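Local coordinates for protein N-terminal acetyltransferase B complex subunit NAT3 (Candida albicans, PDB 5K04) that serves as the probable catalytic subunit of the NatB complex, transferring acetyl groups from acetyl-CoA to protein N-termini, at residues K68-V80 / Q102-K114. Numbering follows the deposited sequence.
Sequences KKEWHTHITAVTV and QVKDTLFIDLFVK. With COA (coenzyme A), chain D.
T73 and H74 pair in parallel register with I109 and D110, joining the two central strands of the GNAT fold, 70-80 and 108-114. These neighbours splay apart beyond I75 and L111, as the strands flanking the acetyl-CoA cleft do across this family. T73 bonds to the residues on either side of I109: its N reaches F108 O, and its O takes the amide of D110; I75 N then follows to D110 O at 3.0 Å.

The packing is tight on the face carrying H72, H74 and D110. H74 ND1 donates to D110 OD1 at 2.8 Å, the oxygen being met from above the carboxylate plane, 42° out of it; D110 CG, set between its own backbone N and carbonyl carbon (chi1 84°), leans the acid toward the histidine. Strand 156-162 closes in beside this acid, with R160 touching it and the carboxylate of D158 close by. H72 lays its CB over the centre of the F108 ring, a CH-pi contact 3.5 Å from the centroid, with the two rings nearly parallel but slid apart. On the other face T73 CG2 packs against V103 CG1 at 3.5 Å, and T106 OG1, beside that methyl, is held by V103 O in its carbonyl plane, on a lone pair.

Toward solvent the contact thins to the poorly ordered E70, whose carboxylate lies against L107 CD1, and the exposed F112, whose ring face receives the edge of H74. Where the strands part, a water takes over from direct pairing: it donates to I75 O at 2.8 Å and accepts from F112 N at 3.2 Å.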
loop_
_atom_site.group_PDB
_atom_site.type_symbol
_atom_site.label_atom_id
_atom_site.label_comp_id
_atom_site.label_asym_id
_atom_site.label_seq_id
_atom_site.Cartn_x
_atom_site.Cartn_y
_atom_site.Cartn_z
ATOM N N LYS B 68 -9.419 -16.653 33.890
ATOM C CA LYS B 68 -8.622 -17.192 32.789
ATOM C C LYS B 68 -7.392 -17.943 33.308
ATOM O O LYS B 68 -6.255 -17.565 33.020
ATOM C CB LYS B 68 -8.204 -16.068 31.841
ATOM C CG LYS B 68 -9.383 -15.291 31.274
ATOM C CD LYS B 68 -8.986 -14.409 30.096
ATOM C CE LYS B 68 -10.226 -13.903 29.359
ATOM N NZ LYS B 68 -9.892 -13.172 28.107
ATOM N N LYS B 69 -7.636 -19.011 34.073
ATOM C CA LYS B 69 -6.595 -19.810 34.713
ATOM C C LYS B 69 -5.921 -20.799 33.765
ATOM O O LYS B 69 -5.094 -21.598 34.219
ATOM C CB LYS B 69 -7.189 -20.564 35.909
ATOM C CG LYS B 69 -7.703 -19.658 37.020
ATOM C CD LYS B 69 -8.205 -20.466 38.207
ATOM C CE LYS B 69 -8.571 -19.572 39.381
ATOM N NZ LYS B 69 -9.087 -20.361 40.530
ATOM N N GLU B 70 -6.241 -20.751 32.474
ATOM C CA GLU B 70 -5.843 -21.792 31.528
ATOM C C GLU B 70 -5.851 -21.207 30.121
ATOM O O GLU B 70 -6.903 -20.787 29.625
ATOM C CB GLU B 70 -6.788 -22.987 31.652
ATOM C CG GLU B 70 -7.029 -23.779 30.390
ATOM C CD GLU B 70 -7.682 -25.105 30.691
ATOM O OE1 GLU B 70 -8.027 -25.342 31.869
ATOM O OE2 GLU B 70 -7.834 -25.915 29.755
ATOM N N TRP B 71 -4.685 -21.187 29.479
ATOM C CA TRP B 71 -4.459 -20.465 28.237
ATOM C C TRP B 71 -4.101 -21.430 27.115
ATOM O O TRP B 71 -3.580 -22.524 27.347
ATOM C CB TRP B 71 -3.338 -19.421 28.400
ATOM C CG TRP B 71 -3.774 -18.215 29.135
ATOM C CD1 TRP B 71 -3.967 -18.100 30.484
ATOM C CD2 TRP B 71 -4.094 -16.940 28.573
ATOM N NE1 TRP B 71 -4.383 -16.828 30.796
ATOM C CE2 TRP B 71 -4.469 -16.096 29.640
ATOM C CE3 TRP B 71 -4.084 -16.423 27.278
ATOM C CZ2 TRP B 71 -4.843 -14.771 29.446
ATOM C CZ3 TRP B 71 -4.459 -15.113 27.082
ATOM C CH2 TRP B 71 -4.833 -14.298 28.158
ATOM N N HIS B 72 -4.378 -20.991 25.887
ATOM C CA HIS B 72 -4.003 -21.724 24.689
ATOM C C HIS B 72 -3.676 -20.730 23.584
ATOM O O HIS B 72 -4.092 -19.570 23.625
ATOM C CB HIS B 72 -5.113 -22.658 24.230
ATOM C CG HIS B 72 -6.312 -21.945 23.705
ATOM N ND1 HIS B 72 -6.577 -21.826 22.356
ATOM C CD2 HIS B 72 -7.317 -21.302 24.344
ATOM C CE1 HIS B 72 -7.697 -21.146 22.188
ATOM N NE2 HIS B 72 -8.163 -20.813 23.380
ATOM N N THR B 73 -2.922 -21.197 22.590
ATOM C CA THR B 73 -2.646 -20.398 21.407
ATOM C C THR B 73 -3.591 -20.802 20.283
ATOM O O THR B 73 -4.078 -21.937 20.217
ATOM C CB THR B 73 -1.194 -20.521 20.931
ATOM O OG1 THR B 73 -1.059 -21.676 20.121
ATOM C CG2 THR B 73 -0.281 -20.664 22.103
ATOM N N HIS B 74 -3.855 -19.842 19.401
ATOM C CA HIS B 74 -4.790 -20.017 18.305
ATOM C C HIS B 74 -4.143 -19.509 17.029
ATOM O O HIS B 74 -3.584 -18.407 17.011
ATOM C CB HIS B 74 -6.104 -19.274 18.559
ATOM C CG HIS B 74 -7.101 -19.449 17.460
ATOM N ND1 HIS B 74 -7.988 -20.504 17.426
ATOM C CD2 HIS B 74 -7.331 -18.723 16.340
ATOM C CE1 HIS B 74 -8.732 -20.411 16.337
ATOM N NE2 HIS B 74 -8.345 -19.347 15.657
ATOM N N ILE B 75 -4.203 -20.324 15.977
ATOM C CA ILE B 75 -3.762 -19.915 14.647
ATOM C C ILE B 75 -4.939 -19.257 13.931
ATOM O O ILE B 75 -6.000 -19.874 13.784
ATOM C CB ILE B 75 -3.237 -21.116 13.846
ATOM C CG1 ILE B 75 -1.956 -21.664 14.466
ATOM C CG2 ILE B 75 -2.978 -20.705 12.414
ATOM C CD1 ILE B 75 -1.641 -23.080 14.021
ATOM N N THR B 76 -4.764 -18.010 13.487
ATOM C CA THR B 76 -5.795 -17.357 12.687
ATOM C C THR B 76 -5.499 -17.371 11.196
ATOM O O THR B 76 -6.425 -17.512 10.397
ATOM C CB THR B 76 -6.014 -15.913 13.146
ATOM O OG1 THR B 76 -4.954 -15.085 12.670
ATOM C CG2 THR B 76 -6.024 -15.886 14.614
ATOM N N ALA B 77 -4.233 -17.259 10.801
ATOM C CA ALA B 77 -3.902 -17.244 9.378
ATOM C C ALA B 77 -2.499 -17.789 9.121
ATOM O O ALA B 77 -1.523 -17.344 9.741
ATOM C CB ALA B 77 -4.025 -15.820 8.812
ATOM N N VAL B 78 -2.416 -18.742 8.193
ATOM C CA VAL B 78 -1.181 -19.189 7.567
ATOM C C VAL B 78 -1.397 -19.172 6.061
ATOM O O VAL B 78 -2.399 -19.707 5.576
ATOM C CB VAL B 78 -0.789 -20.612 8.001
ATOM C CG1 VAL B 78 0.655 -20.890 7.649
ATOM C CG2 VAL B 78 -1.034 -20.809 9.464
ATOM N N THR B 79 -0.458 -18.576 5.325
ATOM C CA THR B 79 -0.472 -18.606 3.871
ATOM C C THR B 79 0.955 -18.635 3.365
ATOM O O THR B 79 1.876 -18.121 4.002
ATOM C CB THR B 79 -1.191 -17.408 3.223
ATOM O OG1 THR B 79 -0.822 -16.184 3.883
ATOM C CG2 THR B 79 -2.651 -17.599 3.317
ATOM N N VAL B 80 1.109 -19.211 2.183
ATOM C CA VAL B 80 2.394 -19.375 1.533
ATOM C C VAL B 80 2.232 -18.960 0.082
ATOM O O VAL B 80 1.279 -19.377 -0.585
ATOM C CB VAL B 80 2.892 -20.828 1.640
ATOM C CG1 VAL B 80 4.187 -21.030 0.847
ATOM C CG2 VAL B 80 3.077 -21.202 3.102
ATOM N N GLN B 102 6.129 -17.833 24.836
ATOM C CA GLN B 102 4.753 -17.422 25.069
ATOM C C GLN B 102 3.773 -18.534 24.689
ATOM O O GLN B 102 2.780 -18.762 25.392
ATOM C CB GLN B 102 4.523 -16.135 24.278
ATOM C CG GLN B 102 3.111 -15.676 24.070
ATOM C CD GLN B 102 3.083 -14.287 23.432
ATOM O OE1 GLN B 102 4.016 -13.898 22.722
ATOM N NE2 GLN B 102 2.029 -13.524 23.713
ATOM N N VAL B 103 4.064 -19.266 23.602
ATOM C CA VAL B 103 3.238 -20.402 23.186
ATOM C C VAL B 103 3.468 -21.606 24.091
ATOM O O VAL B 103 2.519 -22.298 24.474
ATOM C CB VAL B 103 3.532 -20.765 21.717
ATOM C CG1 VAL B 103 2.852 -22.077 21.334
ATOM C CG2 VAL B 103 3.111 -19.644 20.779
ATOM N N LYS B 104 4.735 -21.889 24.424
ATOM C CA LYS B 104 5.056 -23.043 25.264
ATOM C C LYS B 104 4.373 -22.965 26.621
ATOM O O LYS B 104 4.131 -23.998 27.256
ATOM C CB LYS B 104 6.566 -23.148 25.464
ATOM C CG LYS B 104 7.371 -23.600 24.250
ATOM C CD LYS B 104 8.837 -23.637 24.651
ATOM C CE LYS B 104 9.749 -23.994 23.508
ATOM N NZ LYS B 104 11.165 -23.894 23.952
ATOM N N ASP B 105 4.092 -21.752 27.092
ATOM C CA ASP B 105 3.423 -21.531 28.363
ATOM C C ASP B 105 1.924 -21.731 28.273
ATOM O O ASP B 105 1.246 -21.643 29.303
ATOM C CB ASP B 105 3.699 -20.116 28.872
ATOM C CG ASP B 105 5.143 -19.904 29.267
ATOM O OD1 ASP B 105 5.902 -20.900 29.303
ATOM O OD2 ASP B 105 5.518 -18.738 29.532
ATOM N N THR B 106 1.389 -21.955 27.075
ATOM C CA THR B 106 -0.011 -22.315 26.946
ATOM C C THR B 106 -0.136 -23.830 26.878
ATOM O O THR B 106 0.851 -24.560 26.813
ATOM C CB THR B 106 -0.642 -21.664 25.725
ATOM O OG1 THR B 106 -0.137 -22.290 24.543
ATOM C CG2 THR B 106 -0.345 -20.172 25.716
ATOM N N LEU B 107 -1.380 -24.298 26.927
ATOM C CA LEU B 107 -1.664 -25.713 27.086
ATOM C C LEU B 107 -1.696 -26.444 25.749
ATOM O O LEU B 107 -1.220 -27.584 25.649
ATOM C CB LEU B 107 -2.999 -25.897 27.809
ATOM C CG LEU B 107 -3.141 -25.598 29.305
ATOM C CD1 LEU B 107 -4.492 -26.110 29.767
ATOM C CD2 LEU B 107 -2.014 -26.226 30.136
ATOM N N PHE B 108 -2.268 -25.811 24.726
ATOM C CA PHE B 108 -2.379 -26.413 23.407
ATOM C C PHE B 108 -2.439 -25.310 22.369
ATOM O O PHE B 108 -2.592 -24.130 22.694
ATOM C CB PHE B 108 -3.610 -27.320 23.303
ATOM C CG PHE B 108 -4.912 -26.614 23.548
ATOM C CD1 PHE B 108 -5.585 -25.989 22.506
ATOM C CD2 PHE B 108 -5.469 -26.580 24.822
ATOM C CE1 PHE B 108 -6.788 -25.332 22.728
ATOM C CE2 PHE B 108 -6.677 -25.928 25.053
ATOM C CZ PHE B 108 -7.338 -25.303 24.001
ATOM N N ILE B 109 -2.316 -25.720 21.107
ATOM C CA ILE B 109 -2.574 -24.863 19.957
ATOM C C ILE B 109 -3.823 -25.391 19.264
ATOM O O ILE B 109 -3.957 -26.601 19.044
ATOM C CB ILE B 109 -1.378 -24.821 18.991
ATOM C CG1 ILE B 109 -0.064 -24.614 19.760
ATOM C CG2 ILE B 109 -1.570 -23.705 17.960
ATOM C CD1 ILE B 109 1.189 -24.562 18.866
ATOM N N ASP B 110 -4.755 -24.492 18.961
ATOM C CA ASP B 110 -5.941 -24.850 18.202
ATOM C C ASP B 110 -6.045 -23.967 16.957
ATOM O O ASP B 110 -5.266 -23.023 16.759
ATOM C CB ASP B 110 -7.205 -24.757 19.073
ATOM C CG ASP B 110 -7.778 -23.356 19.146
ATOM O OD1 ASP B 110 -6.998 -22.381 19.177
ATOM O OD2 ASP B 110 -9.019 -23.228 19.165
ATOM N N LEU B 111 -7.041 -24.281 16.132
ATOM C CA LEU B 111 -7.246 -23.663 14.834
ATOM C C LEU B 111 -8.575 -24.153 14.295
ATOM O O LEU B 111 -9.096 -25.190 14.715
ATOM C CB LEU B 111 -6.129 -24.016 13.852
ATOM C CG LEU B 111 -5.990 -25.531 13.667
ATOM C CD1 LEU B 111 -6.768 -26.066 12.453
ATOM C CD2 LEU B 111 -4.551 -25.941 13.591
ATOM N N PHE B 112 -9.088 -23.418 13.323
ATOM C CA PHE B 112 -10.315 -23.775 12.635
ATOM C C PHE B 112 -9.984 -24.123 11.198
ATOM O O PHE B 112 -9.302 -23.356 10.515
ATOM C CB PHE B 112 -11.329 -22.633 12.664
ATOM C CG PHE B 112 -11.801 -22.266 14.051
ATOM C CD1 PHE B 112 -12.233 -23.236 14.941
ATOM C CD2 PHE B 112 -11.832 -20.947 14.448
ATOM C CE1 PHE B 112 -12.677 -22.903 16.195
ATOM C CE2 PHE B 112 -12.279 -20.597 15.709
ATOM C CZ PHE B 112 -12.701 -21.585 16.587
ATOM N N VAL B 113 -10.466 -25.280 10.751
ATOM C CA VAL B 113 -10.434 -25.687 9.352
ATOM C C VAL B 113 -11.863 -25.992 8.929
ATOM O O VAL B 113 -12.603 -26.665 9.659
ATOM C CB VAL B 113 -9.515 -26.911 9.129
ATOM C CG1 VAL B 113 -9.671 -27.453 7.735
ATOM C CG2 VAL B 113 -8.074 -26.513 9.322
ATOM N N LYS B 114 -12.260 -25.484 7.767
ATOM C CA LYS B 114 -13.594 -25.785 7.273
ATOM C C LYS B 114 -13.726 -27.282 7.024
ATOM O O LYS B 114 -12.762 -27.961 6.664
ATOM C CB LYS B 114 -13.897 -24.999 5.997
ATOM C CG LYS B 114 -14.035 -23.483 6.196
ATOM C CD LYS B 114 -15.073 -23.163 7.265
ATOM C CE LYS B 114 -15.403 -21.680 7.318
ATOM N NZ LYS B 114 -16.287 -21.378 8.486
HETATM N N1A COA D . -2.698 -30.394 -2.808
HETATM C C2A COA D . -2.729 -31.765 -2.206
HETATM N N3A COA D . -2.069 -31.727 -0.836
HETATM C C4A COA D . -1.398 -30.576 -0.195
HETATM C C5A COA D . -1.302 -29.153 -0.945
HETATM C C6A COA D . -2.071 -29.097 -2.324
HETATM N N6A COA D . -2.227 -27.911 -3.098
HETATM N N7A COA D . -0.705 -28.060 -0.016
HETATM C C8A COA D . -0.389 -28.617 1.419
HETATM N N9A COA D . -0.913 -30.147 1.165
HETATM C C1B COA D . -0.987 -31.100 2.480
HETATM C C2B COA D . -0.433 -32.549 2.306
HETATM O O2B COA D . -1.179 -33.768 2.343
HETATM C C3B COA D . 0.918 -32.184 2.879
HETATM O O3B COA D . 2.140 -32.917 3.018
HETATM P P3B COA D . 3.372 -33.546 2.149
HETATM O O7A COA D . 4.617 -32.792 2.582
HETATM O O8A COA D . 3.452 -35.003 2.623
HETATM O O9A COA D . 3.016 -33.345 0.695
HETATM C C4B COA D . 0.671 -30.854 3.774
HETATM O O4B COA D . -0.696 -30.281 3.669
HETATM C C5B COA D . 1.898 -29.948 4.172
HETATM O O5B COA D . 2.577 -29.095 3.245
HETATM P P1A COA D . 3.495 -27.769 3.150
HETATM O O1A COA D . 3.894 -27.413 4.534
HETATM O O2A COA D . 4.624 -28.042 2.202
HETATM O O3A COA D . 2.533 -26.699 2.535
HETATM P P2A COA D . 2.553 -25.291 1.750
HETATM O O4A COA D . 2.477 -25.604 0.284
HETATM O O5A COA D . 3.663 -24.489 2.223
HETATM O O6A COA D . 1.125 -24.700 2.193
HETATM C CBP COA D . -1.434 -23.989 2.328
HETATM C CCP COA D . -0.216 -25.135 2.454
HETATM C CDP COA D . -2.941 -24.701 2.556
HETATM C CEP COA D . -1.167 -22.743 3.444
HETATM C CAP COA D . -1.361 -23.315 0.727
HETATM O OAP COA D . -1.095 -24.206 -0.331
HETATM C C9P COA D . -2.125 -21.903 0.582
HETATM O O9P COA D . -3.406 -21.783 0.142
HETATM N N8P COA D . -1.625 -20.793 1.494
HETATM C C7P COA D . -2.602 -19.801 2.233
HETATM C C6P COA D . -4.147 -20.037 2.056
HETATM C C5P COA D . -4.986 -21.278 2.728
HETATM O O5P COA D . -5.712 -22.149 2.018
HETATM N N4P COA D . -4.805 -21.456 4.184
HETATM C C3P COA D . -4.267 -22.224 5.285
HETATM C C2P COA D . -4.319 -23.707 5.611
HETATM S S1P COA D . -5.787 -24.562 6.100
HETATM O O HOH W 1 -7.831 -20.844 11.952
#